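Local coordinates for malonyl CoA-acyl carrier protein transacylase (Bartonella henselae, PDB 3QAT) that probably transfers the malonyl group from malonyl-CoA to acyl carrier protein, supplying the building block for fatty acid synthesis, at residues A[142-147]-A[192-197]. Sequence-based numbering, arbitrary orientation. Where two conformers were deposited one is given.
Sequences IGLDEK and KGAKRA
Ile142 and Arg196 form an antiparallel hydrogen-bonded pair where strand 136-142 ends and strand 196-200, an outermost strand of the mixed sheet, begins. Ile142 N donates to Arg196 O at 2.9 Å, nearly straight at 167°. Arg196 N returns a longer bond of 3.3 Å to Ile142 O. The same oxygen takes a second, weak and bent bond from Lys195 N. Lys195 and Arg196 thus both face Ile142, which makes a classic beta bulge.

The two side chains of the pair lie on one face of the sheet and cross at a slant. Ile142 CG1 sits 3.8 Å from Arg196 CB. Ile142 CD1 continues over one face of the Arg196 guanidinium, 3.3 Å above its plane and displaced toward the rim. The Arg196 chain runs extended past Ile142 CG1, and its bend at chi3 (-54°) lays that face on the methyl.

Beyond the bulge, Leu144 lays CG and CD1 against the methyl of Ala194, with CG 4.0 Å from Ala194 CB. Leu144 is buried and also packs on Ala189 of helix 179-191 and on Val149 and Ile152 of helix 146-155. Gly193 closes helix 179-191 in a Schellman motif, and a water donates to both Gly193 O and Gly143 O.

The contact therefore joins the strand end to the turn that follows helix 179-191. Backbone bonds set the pairing. Leu144 adds apolar contacts with Ala194 and both helices. Ile142 meets Arg196 by van der Waals contact, aliphatic along CB and CD and then over the guanidinium face, so its methyl does not take up the in-plane N-H directions.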
# COMPACT_ATOMS: atom_id res chain seq x y z
N ILE A 142 5.89 -16.23 -8.53
CA ILE A 142 6.35 -15.57 -9.76
C ILE A 142 6.27 -16.52 -10.94
O ILE A 142 6.68 -17.69 -10.83
CB ILE A 142 7.79 -15.08 -9.65
CG1 ILE A 142 7.95 -14.15 -8.45
CG2 ILE A 142 8.20 -14.31 -10.93
CD1 ILE A 142 9.38 -13.78 -8.20
N GLY A 143 5.70 -16.03 -12.04
CA GLY A 143 5.80 -16.71 -13.35
C GLY A 143 4.53 -17.35 -13.85
O GLY A 143 4.51 -17.92 -14.96
N LEU A 144 3.47 -17.32 -13.05
CA LEU A 144 2.17 -17.82 -13.48
C LEU A 144 1.19 -16.68 -13.68
O LEU A 144 1.11 -15.78 -12.85
CB LEU A 144 1.59 -18.82 -12.47
CG LEU A 144 2.46 -20.04 -12.13
CD1 LEU A 144 1.80 -20.90 -11.04
CD2 LEU A 144 2.77 -20.88 -13.39
N ASP A 145 0.42 -16.71 -14.77
CA ASP A 145 -0.54 -15.63 -15.00
C ASP A 145 -1.76 -15.79 -14.09
O ASP A 145 -1.95 -16.84 -13.48
CB ASP A 145 -0.92 -15.48 -16.49
CG ASP A 145 -1.66 -16.68 -17.04
OD1 ASP A 145 -2.32 -17.41 -16.28
OD2 ASP A 145 -1.58 -16.89 -18.27
N GLU A 146 -2.56 -14.74 -14.01
CA GLU A 146 -3.72 -14.69 -13.16
C GLU A 146 -4.68 -15.85 -13.38
O GLU A 146 -5.16 -16.47 -12.41
CB GLU A 146 -4.44 -13.38 -13.43
CG GLU A 146 -5.25 -12.87 -12.29
CD GLU A 146 -5.36 -11.36 -12.35
OE1 GLU A 146 -5.37 -10.79 -13.48
OE2 GLU A 146 -5.43 -10.74 -11.26
N LYS A 147 -4.98 -16.15 -14.64
CA LYS A 147 -5.84 -17.27 -15.01
C LYS A 147 -5.37 -18.59 -14.40
O LYS A 147 -6.17 -19.32 -13.80
CB LYS A 147 -5.97 -17.39 -16.54
N LYS A 192 3.57 -26.77 -11.53
CA LYS A 192 3.26 -26.12 -12.82
C LYS A 192 4.38 -25.29 -13.41
O LYS A 192 4.24 -24.77 -14.52
CB LYS A 192 2.01 -25.26 -12.69
CG LYS A 192 0.75 -26.07 -12.49
CD LYS A 192 -0.48 -25.15 -12.52
CE LYS A 192 -1.77 -25.95 -12.42
NZ LYS A 192 -2.12 -26.68 -13.68
N GLY A 193 5.49 -25.15 -12.69
CA GLY A 193 6.68 -24.50 -13.21
C GLY A 193 6.84 -23.04 -12.82
O GLY A 193 7.57 -22.30 -13.49
N ALA A 194 6.19 -22.62 -11.74
CA ALA A 194 6.41 -21.26 -11.26
C ALA A 194 7.90 -21.04 -11.08
O ALA A 194 8.61 -21.94 -10.61
CB ALA A 194 5.68 -21.03 -9.95
N LYS A 195 8.38 -19.84 -11.44
CA LYS A 195 9.78 -19.50 -11.22
C LYS A 195 10.07 -19.40 -9.72
O LYS A 195 11.14 -19.81 -9.27
CB LYS A 195 10.17 -18.21 -11.95
CG LYS A 195 10.09 -18.32 -13.48
CD LYS A 195 10.73 -19.62 -13.99
CE LYS A 195 11.29 -19.50 -15.40
NZ LYS A 195 12.71 -19.03 -15.40
N ARG A 196 9.10 -18.90 -8.96
CA ARG A 196 9.20 -18.79 -7.50
C ARG A 196 7.85 -19.15 -6.92
O ARG A 196 6.83 -18.74 -7.45
CB ARG A 196 9.54 -17.36 -7.09
CG ARG A 196 9.34 -17.09 -5.58
CD ARG A 196 9.71 -15.67 -5.18
NE ARG A 196 11.07 -15.36 -5.61
CZ ARG A 196 11.65 -14.17 -5.49
NH1 ARG A 196 10.99 -13.14 -4.95
NH2 ARG A 196 12.90 -14.01 -5.93
N ALA A 197 7.84 -19.90 -5.82
CA ALA A 197 6.60 -20.14 -5.08
C ALA A 197 6.97 -20.30 -3.62
O ALA A 197 7.48 -21.35 -3.21
CB ALA A 197 5.87 -21.38 -5.62
O HOH W 1 7.05 -19.76 -14.60